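Local coordinates for protein filamentous hemagglutinin (Bordetella pertussis, PDB 1RWR) that serves as an adhesin whose N-terminal two-partner secretion domain, a right-handed parallel beta-helix, probably directs its export across the outer membrane, at residues Gly96-Pro106 / Asn118-Pro129; Leu157-Val167 / Ala182-Tyr193. All blocks are in the same frame, centred on the assembly; numbering follows the deposited sequence.

Contact 1 (Gly96-Pro106 / Asn118-Pro129); sequences GKGADLIIANP and NASNLTLTTGRP
Leu101, Ile102, Ile103 and Ala104 pair in parallel with Leu122, Thr123, Leu124 and Thr125, the axes of strands 99-104 and 121-125 only 9° apart and 4.8 Å from each other at their closest. The backbone bonds alternate across the seam from Ser120 N to Ala99 O through to Asn105 N to Thr125 O; upstream, side chains add to them. Asn121 ND2 gives a fairly straight bond to Asp100 OD1 at 2.8 Å, on the syn side but tilted out of the carboxylate plane, and carboxylate and amide planes are turned 58° apart; both side chains hang beside their own backbone N and point the same way. The other end of this amide, Asn121 OD1, accepts from Tyr159 N, so the group bridges to the next strand. Further upstream Asn118 ND2 reaches Gly96 O at 2.9 Å, arriving above the carbonyl plane, and also bonds Val94 O.

Such in-register parallel pairing of successive coils builds the parallel beta-helix of this secretion domain, and on the inner face it sets aliphatic side chain on aliphatic side chain. There Leu122 CD1 lies against Leu101 CB at 3.7 Å, and Leu124 runs alongside Ile103 with CD2 against CB and CG1. Leu101 CD1 covers Ala119 CB. On the other face Thr125 CG2 presses on Ala104 CB at 3.5 Å, a tight fit: with OG1 anti to the backbone N (chi1 -172°), the methyl is left facing the neighbouring strand. That OG1 accepts from Gly127 N in an ST turn and also bonds Val163 O. Arg128 follows that turn, and Pro106 CG of the other segment sits 3.6 Å above the plane of its guanidinium, over the centre; NH1 is salt-bridged to Glu79.

Contact 2 (Leu157-Val167 / Ala182-Tyr193); sequences LGYFDVVARLV and ADIAVVAGANRY
Val163 and Asp161 meet Tyr193, which folds back against the Val163 face of strand 159-164 after the chain has left strand 183-188. The ring receives Val163 CG2 over one face, 3.9 Å from its centroid in a CH-pi contact, while CG1 of the same valine rests on Tyr193 CB; the forked side chain thus straddles the root and rim of the tyrosine. At the far edge the hydroxyl donates to Asp161 OD2 at 2.6 Å, coming from above the carboxylate plane, and the two flat groups stand 74° apart. Asp161 OD1 nestles beside the small Ala185 CB at 3.2 Å and is salt-bridged to Arg198, so both oxygens of this buried carboxylate are engaged, which would probably favour its charged form.

The opposite face carries Phe160, Ile184, Val162, Val186 and the small Ala164 and Ala188. Val186 CG1 fits the fork of Val167, 3.8 Å from each of its two methyls, as the strand after the corner turns its side chain inward. At that corner Arg165 lays one face of its guanidinium against Ala190 CB, which stands 3.5 Å off the plane toward the rim; a bend at chi2 (70°) brings the chain round to it. Asp236 receives NE, and the backbone oxygens of Ala207 and Gln141 take NH1. Gly189 N bonds Ala164 O there.

Strands 159-164 and 183-188 are adjacent rungs in the long parallel sheet of the beta-helix, flanked by strand 119-125 and strand 229-234. Val162 looks into the coil toward strand 144-147, whereas Val187 touches strand 199-202 of the four-stranded antiparallel sheet to which Tyr193 belongs.

Going from the N terminus, strand 99-104 is followed by one coil, through strands 109-111 and 114-117, before 119-125 comes alongside; that closes contact 1. The chain then leaves the helix for the hairpin 128-132/135-140, returns through 144-147 and reaches 159-164. A further coil closes contact 2 with 183-188. The two loops therefore follow in series, neither crossing nor nesting. They share one parallel sheet, in which 119-125 and 159-164 are neighbours: Leu124 N to Asp161 O, at 2.8 Å, is probably a hydrogen bond joining contact 1 to contact 2. Beyond the sheet, 128-132 and 191-194 both enter the antiparallel sheet packed on the helix.

Contact 1 (Gly96-Pro106 / Asn118-Pro129)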
loop_
_atom_site.group_PDB
_atom_site.type_symbol
_atom_site.label_atom_id
_atom_site.label_comp_id
_atom_site.label_asym_id
_atom_site.label_seq_id
_atom_site.Cartn_x
_atom_site.Cartn_y
_atom_site.Cartn_z
ATOM N N GLY A 96 -17.021 11.842 3.003
ATOM C CA GLY A 96 -18.001 11.698 1.923
ATOM C C GLY A 96 -18.121 10.250 1.470
ATOM O O GLY A 96 -18.214 9.317 2.268
ATOM N N LYS A 97 -18.150 10.054 0.164
ATOM C CA LYS A 97 -18.253 8.711 -0.396
ATOM C C LYS A 97 -16.927 7.990 -0.186
ATOM O O LYS A 97 -15.859 8.541 -0.470
ATOM C CB LYS A 97 -18.582 8.762 -1.891
ATOM C CG LYS A 97 -18.697 7.392 -2.605
ATOM C CD LYS A 97 -18.690 7.571 -4.118
ATOM C CE LYS A 97 -18.675 6.224 -4.923
ATOM N NZ LYS A 97 -17.319 5.602 -4.979
ATOM N N GLY A 98 -17.000 6.759 0.294
ATOM C CA GLY A 98 -15.811 5.936 0.394
ATOM C C GLY A 98 -15.158 5.726 -0.962
ATOM O O GLY A 98 -15.810 5.573 -1.979
ATOM N N ALA A 99 -13.839 5.665 -0.966
ATOM C CA ALA A 99 -13.085 5.490 -2.213
ATOM C C ALA A 99 -11.795 4.719 -1.973
ATOM O O ALA A 99 -11.311 4.635 -0.845
ATOM C CB ALA A 99 -12.759 6.842 -2.798
ATOM N N ASP A 100 -11.257 4.118 -3.026
ATOM C CA ASP A 100 -9.890 3.614 -3.002
ATOM C C ASP A 100 -8.902 4.772 -2.827
ATOM O O ASP A 100 -9.120 5.878 -3.324
ATOM C CB ASP A 100 -9.527 2.917 -4.329
ATOM C CG ASP A 100 -10.251 1.585 -4.539
ATOM O OD1 ASP A 100 -10.821 0.998 -3.590
ATOM O OD2 ASP A 100 -10.282 1.069 -5.671
ATOM N N LEU A 101 -7.850 4.522 -2.062
ATOM C CA LEU A 101 -6.748 5.456 -1.899
ATOM C C LEU A 101 -5.505 4.841 -2.511
ATOM O O LEU A 101 -5.170 3.690 -2.237
ATOM C CB LEU A 101 -6.468 5.783 -0.411
ATOM C CG LEU A 101 -7.567 6.534 0.339
ATOM C CD1 LEU A 101 -7.144 6.659 1.807
ATOM C CD2 LEU A 101 -7.820 7.914 -0.273
ATOM N N ILE A 102 -4.813 5.631 -3.316
ATOM C CA ILE A 102 -3.523 5.259 -3.893
ATOM C C ILE A 102 -2.587 6.410 -3.638
ATOM O O ILE A 102 -2.867 7.547 -4.059
ATOM C CB ILE A 102 -3.627 5.021 -5.433
ATOM C CG1 ILE A 102 -4.704 4.003 -5.812
ATOM C CG2 ILE A 102 -2.294 4.565 -5.955
ATOM C CD1 ILE A 102 -6.084 4.556 -5.933
ATOM N N ILE A 103 -1.479 6.119 -2.961
ATOM C CA ILE A 103 -0.421 7.087 -2.696
ATOM C C ILE A 103 0.825 6.626 -3.458
ATOM O O ILE A 103 1.360 5.571 -3.208
ATOM C CB ILE A 103 -0.115 7.224 -1.183
ATOM C CG1 ILE A 103 -1.376 7.444 -0.312
ATOM C CG2 ILE A 103 0.919 8.378 -0.969
ATOM C CD1 ILE A 103 -2.131 8.590 -0.645
ATOM N N ALA A 104 1.268 7.425 -4.409
ATOM C CA ALA A 104 2.376 7.078 -5.310
ATOM C C ALA A 104 3.500 8.085 -5.212
ATOM O O ALA A 104 3.323 9.282 -5.494
ATOM C CB ALA A 104 1.873 6.984 -6.749
ATOM N N ASN A 105 4.686 7.616 -4.843
ATOM C CA ASN A 105 5.845 8.476 -4.793
ATOM C C ASN A 105 7.097 7.638 -5.183
ATOM O O ASN A 105 7.597 6.855 -4.381
ATOM C CB ASN A 105 5.986 9.107 -3.405
ATOM C CG ASN A 105 7.122 10.143 -3.365
ATOM O OD1 ASN A 105 7.992 10.148 -4.262
ATOM N ND2 ASN A 105 7.135 10.982 -2.347
ATOM N N PRO A 106 7.575 7.769 -6.411
ATOM C CA PRO A 106 8.755 7.018 -6.842
ATOM C C PRO A 106 10.009 7.244 -6.006
ATOM O O PRO A 106 10.886 6.404 -6.037
ATOM C CB PRO A 106 8.943 7.453 -8.294
ATOM C CG PRO A 106 7.559 7.752 -8.730
ATOM C CD PRO A 106 6.933 8.472 -7.551
ATOM N N ASN A 118 -13.034 5.069 6.153
ATOM C CA ASN A 118 -13.871 5.275 4.980
ATOM C C ASN A 118 -13.092 5.204 3.679
ATOM O O ASN A 118 -13.495 5.756 2.702
ATOM C CB ASN A 118 -14.686 6.578 5.069
ATOM C CG ASN A 118 -15.895 6.597 4.116
ATOM O OD1 ASN A 118 -16.545 5.550 3.885
ATOM N ND2 ASN A 118 -16.191 7.777 3.559
ATOM N N ALA A 119 -11.961 4.491 3.689
ATOM C CA ALA A 119 -11.267 4.097 2.473
ATOM C C ALA A 119 -11.667 2.658 2.149
ATOM O O ALA A 119 -11.678 1.784 3.021
ATOM C CB ALA A 119 -9.748 4.176 2.682
ATOM N N SER A 120 -12.025 2.405 0.896
ATOM C CA SER A 120 -12.384 1.074 0.476
ATOM C C SER A 120 -11.212 0.121 0.528
ATOM O O SER A 120 -11.360 -1.036 0.879
ATOM C CB SER A 120 -12.873 1.128 -0.979
ATOM O OG SER A 120 -13.719 2.218 -1.144
ATOM N N ASN A 121 -10.079 0.621 0.052
ATOM C CA ASN A 121 -8.823 -0.130 -0.122
ATOM C C ASN A 121 -7.696 0.891 -0.106
ATOM O O ASN A 121 -7.929 2.088 -0.339
ATOM C CB ASN A 121 -8.778 -0.860 -1.462
ATOM C CG ASN A 121 -9.891 -1.874 -1.622
ATOM O OD1 ASN A 121 -9.894 -2.883 -0.933
ATOM N ND2 ASN A 121 -10.874 -1.591 -2.513
ATOM N N LEU A 122 -6.473 0.442 0.138
ATOM C CA LEU A 122 -5.302 1.325 0.180
ATOM C C LEU A 122 -4.129 0.705 -0.533
ATOM O O LEU A 122 -3.769 -0.436 -0.234
ATOM C CB LEU A 122 -4.863 1.610 1.631
ATOM C CG LEU A 122 -3.631 2.469 1.882
ATOM C CD1 LEU A 122 -3.732 3.884 1.285
ATOM C CD2 LEU A 122 -3.381 2.632 3.309
ATOM N N THR A 123 -3.527 1.449 -1.464
ATOM C CA THR A 123 -2.295 1.070 -2.146
ATOM C C THR A 123 -1.219 2.125 -1.902
ATOM O O THR A 123 -1.464 3.337 -2.109
ATOM C CB THR A 123 -2.573 1.014 -3.626
ATOM O OG1 THR A 123 -3.710 0.154 -3.873
ATOM C CG2 THR A 123 -1.391 0.505 -4.436
ATOM N N LEU A 124 -0.042 1.674 -1.450
ATOM C CA LEU A 124 1.139 2.509 -1.285
ATOM C C LEU A 124 2.141 2.055 -2.308
ATOM O O LEU A 124 2.477 0.867 -2.367
ATOM C CB LEU A 124 1.716 2.348 0.110
ATOM C CG LEU A 124 0.756 2.678 1.236
ATOM C CD1 LEU A 124 1.519 2.555 2.584
ATOM C CD2 LEU A 124 0.148 4.078 1.039
ATOM N N THR A 125 2.605 2.970 -3.145
ATOM C CA THR A 125 3.427 2.568 -4.275
ATOM C C THR A 125 4.548 3.561 -4.561
ATOM O O THR A 125 4.411 4.764 -4.342
ATOM C CB THR A 125 2.527 2.277 -5.543
ATOM O OG1 THR A 125 3.337 1.710 -6.571
ATOM C CG2 THR A 125 1.972 3.558 -6.122
ATOM N N THR A 126 5.675 3.049 -5.047
ATOM C CA THR A 126 6.674 3.922 -5.669
ATOM C C THR A 126 6.581 3.878 -7.185
ATOM O O THR A 126 7.454 4.420 -7.864
ATOM C CB THR A 126 8.097 3.563 -5.249
ATOM O OG1 THR A 126 8.401 2.213 -5.675
ATOM C CG2 THR A 126 8.198 3.592 -3.757
ATOM N N GLY A 127 5.525 3.282 -7.719
ATOM C CA GLY A 127 5.267 3.340 -9.159
ATOM C C GLY A 127 4.809 4.692 -9.665
ATOM O O GLY A 127 4.122 5.451 -8.952
ATOM N N ARG A 128 5.200 5.016 -10.902
ATOM C CA ARG A 128 4.670 6.163 -11.585
ATOM C C ARG A 128 3.313 5.792 -12.209
ATOM O O ARG A 128 3.238 4.856 -12.994
ATOM C CB ARG A 128 5.646 6.619 -12.667
ATOM C CG ARG A 128 5.179 7.768 -13.447
ATOM C CD ARG A 128 5.070 9.020 -12.618
ATOM N NE ARG A 128 6.375 9.587 -12.215
ATOM C CZ ARG A 128 6.553 10.353 -11.156
ATOM N NH1 ARG A 128 5.523 10.642 -10.318
ATOM N NH2 ARG A 128 7.762 10.828 -10.912
ATOM N N PRO A 129 2.251 6.518 -11.869
ATOM C CA PRO A 129 0.923 6.162 -12.387
ATOM C C PRO A 129 0.720 6.562 -13.824
ATOM O O PRO A 129 1.151 7.637 -14.204
ATOM C CB PRO A 129 -0.047 6.963 -11.540
ATOM C CG PRO A 129 0.772 7.731 -10.585
ATOM C CD PRO A 129 2.191 7.654 -10.948
HETATM O O HOH W 1 -18.851 5.264 2.701
#

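Contact 2 (Leu157-Val167 / Ala182-Tyr193)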
loop_
_atom_site.group_PDB
_atom_site.type_symbol
_atom_site.label_atom_id
_atom_site.label_comp_id
_atom_site.label_asym_id
_atom_site.label_seq_id
_atom_site.Cartn_x
_atom_site.Cartn_y
_atom_site.Cartn_z
ATOM N N LEU A 157 -10.335 -2.075 5.373
ATOM C CA LEU A 157 -9.951 -2.132 3.956
ATOM C C LEU A 157 -10.246 -3.495 3.373
ATOM O O LEU A 157 -10.130 -4.548 4.045
ATOM C CB LEU A 157 -8.448 -1.904 3.813
ATOM C CG LEU A 157 -7.875 -0.603 4.352
ATOM C CD1 LEU A 157 -6.347 -0.617 4.332
ATOM C CD2 LEU A 157 -8.413 0.591 3.557
ATOM N N GLY A 158 -10.572 -3.538 2.092
ATOM C CA GLY A 158 -10.620 -4.810 1.430
ATOM C C GLY A 158 -9.230 -5.398 1.238
ATOM O O GLY A 158 -8.992 -6.586 1.503
ATOM N N TYR A 159 -8.307 -4.572 0.763
ATOM C CA TYR A 159 -6.879 -4.925 0.722
ATOM C C TYR A 159 -6.026 -3.721 1.039
ATOM O O TYR A 159 -6.449 -2.549 0.885
ATOM C CB TYR A 159 -6.435 -5.479 -0.640
ATOM C CG TYR A 159 -6.672 -4.520 -1.783
ATOM C CD1 TYR A 159 -5.768 -3.508 -2.065
ATOM C CD2 TYR A 159 -7.827 -4.597 -2.571
ATOM C CE1 TYR A 159 -5.995 -2.589 -3.068
ATOM C CE2 TYR A 159 -8.048 -3.683 -3.619
ATOM C CZ TYR A 159 -7.128 -2.682 -3.846
ATOM O OH TYR A 159 -7.341 -1.755 -4.829
ATOM N N PHE A 160 -4.801 -4.042 1.458
ATOM C CA PHE A 160 -3.713 -3.117 1.649
ATOM C C PHE A 160 -2.593 -3.663 0.800
ATOM O O PHE A 160 -2.080 -4.767 1.071
ATOM C CB PHE A 160 -3.278 -3.094 3.116
ATOM C CG PHE A 160 -2.020 -2.300 3.370
ATOM C CD1 PHE A 160 -2.006 -0.939 3.137
ATOM C CD2 PHE A 160 -0.866 -2.911 3.869
ATOM C CE1 PHE A 160 -0.824 -0.165 3.361
ATOM C CE2 PHE A 160 0.310 -2.175 4.047
ATOM C CZ PHE A 160 0.323 -0.800 3.833
ATOM N N ASP A 161 -2.191 -2.899 -0.213
ATOM C CA ASP A 161 -1.158 -3.304 -1.167
ATOM C C ASP A 161 -0.006 -2.341 -1.057
ATOM O O ASP A 161 -0.199 -1.093 -0.977
ATOM C CB ASP A 161 -1.649 -3.234 -2.611
ATOM C CG ASP A 161 -2.546 -4.370 -3.006
ATOM O OD1 ASP A 161 -2.842 -5.280 -2.171
ATOM O OD2 ASP A 161 -2.981 -4.443 -4.203
ATOM N N VAL A 162 1.187 -2.917 -1.050
ATOM C CA VAL A 162 2.449 -2.172 -1.059
ATOM C C VAL A 162 3.202 -2.634 -2.303
ATOM O O VAL A 162 3.521 -3.823 -2.436
ATOM C CB VAL A 162 3.301 -2.465 0.157
ATOM C CG1 VAL A 162 4.629 -1.738 0.047
ATOM C CG2 VAL A 162 2.617 -2.056 1.437
ATOM N N VAL A 163 3.439 -1.702 -3.232
ATOM C CA VAL A 163 3.961 -2.025 -4.563
ATOM C C VAL A 163 5.156 -1.116 -4.870
ATOM O O VAL A 163 5.003 0.082 -5.060
ATOM C CB VAL A 163 2.834 -1.852 -5.621
ATOM C CG1 VAL A 163 3.320 -2.319 -6.991
ATOM C CG2 VAL A 163 1.590 -2.638 -5.194
ATOM N N ALA A 164 6.362 -1.656 -4.832
ATOM C CA ALA A 164 7.574 -0.817 -4.832
ATOM C C ALA A 164 8.729 -1.605 -5.391
ATOM O O ALA A 164 8.616 -2.828 -5.611
ATOM C CB ALA A 164 7.899 -0.338 -3.423
ATOM N N ARG A 165 9.859 -0.939 -5.639
ATOM C CA ARG A 165 10.995 -1.672 -6.150
ATOM C C ARG A 165 11.547 -2.570 -5.061
ATOM O O ARG A 165 11.854 -3.720 -5.314
ATOM C CB ARG A 165 12.061 -0.745 -6.725
ATOM C CG ARG A 165 13.135 -1.466 -7.567
ATOM C CD ARG A 165 12.559 -1.979 -8.911
ATOM N NE ARG A 165 13.409 -2.925 -9.625
ATOM C CZ ARG A 165 14.381 -2.600 -10.522
ATOM N NH1 ARG A 165 14.756 -1.354 -10.734
ATOM N NH2 ARG A 165 15.037 -3.564 -11.149
ATOM N N LEU A 166 11.686 -1.999 -3.880
ATOM C CA LEU A 166 12.084 -2.717 -2.669
ATOM C C LEU A 166 11.107 -2.431 -1.542
ATOM O O LEU A 166 10.527 -1.351 -1.451
ATOM C CB LEU A 166 13.468 -2.259 -2.205
ATOM C CG LEU A 166 14.642 -2.425 -3.182
ATOM C CD1 LEU A 166 15.892 -1.775 -2.565
ATOM C CD2 LEU A 166 14.922 -3.890 -3.568
ATOM N N VAL A 167 10.982 -3.374 -0.624
ATOM C CA VAL A 167 10.083 -3.197 0.513
ATOM C C VAL A 167 10.776 -3.686 1.780
ATOM O O VAL A 167 11.347 -4.770 1.790
ATOM C CB VAL A 167 8.729 -3.899 0.328
ATOM C CG1 VAL A 167 7.814 -3.634 1.538
ATOM C CG2 VAL A 167 8.069 -3.478 -0.937
ATOM N N ALA A 182 -8.409 -7.221 6.328
ATOM C CA ALA A 182 -7.907 -6.869 4.994
ATOM C C ALA A 182 -7.022 -7.956 4.416
ATOM O O ALA A 182 -6.279 -8.617 5.132
ATOM C CB ALA A 182 -7.126 -5.584 5.066
ATOM N N ASP A 183 -7.072 -8.136 3.113
ATOM C CA ASP A 183 -5.990 -8.820 2.410
ATOM C C ASP A 183 -4.741 -7.938 2.407
ATOM O O ASP A 183 -4.820 -6.711 2.541
ATOM C CB ASP A 183 -6.333 -9.038 0.946
ATOM C CG ASP A 183 -7.356 -10.073 0.710
ATOM O OD1 ASP A 183 -7.662 -10.914 1.556
ATOM O OD2 ASP A 183 -7.946 -10.097 -0.402
ATOM N N ILE A 184 -3.592 -8.579 2.307
ATOM C CA ILE A 184 -2.306 -7.879 2.246
ATOM C C ILE A 184 -1.570 -8.407 1.021
ATOM O O ILE A 184 -1.455 -9.657 0.811
ATOM C CB ILE A 184 -1.473 -8.160 3.485
ATOM C CG1 ILE A 184 -2.171 -7.677 4.760
ATOM C CG2 ILE A 184 -0.079 -7.532 3.316
ATOM C CD1 ILE A 184 -1.531 -8.190 6.049
ATOM N N ALA A 185 -1.088 -7.501 0.183
ATOM C CA ALA A 185 -0.178 -7.873 -0.902
ATOM C C ALA A 185 1.014 -6.960 -0.869
ATOM O O ALA A 185 0.858 -5.742 -0.734
ATOM C CB ALA A 185 -0.871 -7.798 -2.237
ATOM N N VAL A 186 2.200 -7.556 -0.943
ATOM C CA VAL A 186 3.448 -6.818 -1.049
ATOM C C VAL A 186 4.078 -7.299 -2.367
ATOM O O VAL A 186 4.299 -8.514 -2.563
ATOM C CB VAL A 186 4.388 -7.093 0.125
ATOM C CG1 VAL A 186 5.714 -6.345 -0.068
ATOM C CG2 VAL A 186 3.769 -6.720 1.433
ATOM N N VAL A 187 4.288 -6.368 -3.293
ATOM C CA VAL A 187 4.729 -6.689 -4.660
ATOM C C VAL A 187 5.979 -5.869 -4.924
ATOM O O VAL A 187 5.917 -4.611 -5.001
ATOM C CB VAL A 187 3.640 -6.359 -5.667
ATOM C CG1 VAL A 187 4.130 -6.551 -7.116
ATOM C CG2 VAL A 187 2.374 -7.184 -5.377
ATOM N N ALA A 188 7.119 -6.555 -5.007
ATOM C CA ALA A 188 8.402 -5.910 -5.211
ATOM C C ALA A 188 8.975 -6.219 -6.568
ATOM O O ALA A 188 8.649 -7.262 -7.165
ATOM C CB ALA A 188 9.383 -6.317 -4.120
ATOM N N GLY A 189 9.799 -5.317 -7.064
ATOM C CA GLY A 189 10.486 -5.497 -8.343
ATOM C C GLY A 189 10.007 -4.507 -9.391
ATOM O O GLY A 189 9.159 -3.658 -9.133
ATOM N N ALA A 190 10.617 -4.605 -10.564
ATOM C CA ALA A 190 10.262 -3.766 -11.690
ATOM C C ALA A 190 9.057 -4.384 -12.347
ATOM O O ALA A 190 9.143 -5.430 -12.997
ATOM C CB ALA A 190 11.435 -3.626 -12.652
ATOM N N ASN A 191 7.924 -3.762 -12.088
ATOM C CA ASN A 191 6.628 -4.264 -12.517
ATOM C C ASN A 191 5.722 -3.170 -12.997
ATOM O O ASN A 191 5.758 -2.061 -12.504
ATOM C CB ASN A 191 5.886 -4.948 -11.350
ATOM C CG ASN A 191 6.522 -6.255 -10.905
ATOM O OD1 ASN A 191 6.612 -7.207 -11.664
ATOM N ND2 ASN A 191 6.954 -6.296 -9.645
ATOM N N ARG A 192 4.856 -3.493 -13.939
ATOM C CA ARG A 192 3.648 -2.723 -14.102
ATOM C C ARG A 192 2.613 -3.434 -13.245
ATOM O O ARG A 192 2.386 -4.655 -13.391
ATOM C CB ARG A 192 3.149 -2.716 -15.553
ATOM C CG ARG A 192 1.704 -2.162 -15.567
ATOM C CD ARG A 192 1.284 -1.633 -16.825
ATOM N NE ARG A 192 1.858 -0.328 -17.107
ATOM C CZ ARG A 192 1.358 0.480 -18.009
ATOM N NH1 ARG A 192 0.276 0.110 -18.690
ATOM N NH2 ARG A 192 1.942 1.626 -18.253
ATOM N N TYR A 193 1.984 -2.688 -12.345
ATOM C CA TYR A 193 0.890 -3.216 -11.544
ATOM C C TYR A 193 -0.413 -2.588 -11.972
ATOM O O TYR A 193 -0.583 -1.362 -11.909
ATOM C CB TYR A 193 1.137 -2.912 -10.085
ATOM C CG TYR A 193 0.308 -3.681 -9.070
ATOM C CD1 TYR A 193 0.513 -5.032 -8.854
ATOM C CD2 TYR A 193 -0.634 -3.033 -8.295
ATOM C CE1 TYR A 193 -0.201 -5.735 -7.892
ATOM C CE2 TYR A 193 -1.362 -3.738 -7.317
ATOM C CZ TYR A 193 -1.116 -5.074 -7.115
ATOM O OH TYR A 193 -1.763 -5.752 -6.117
#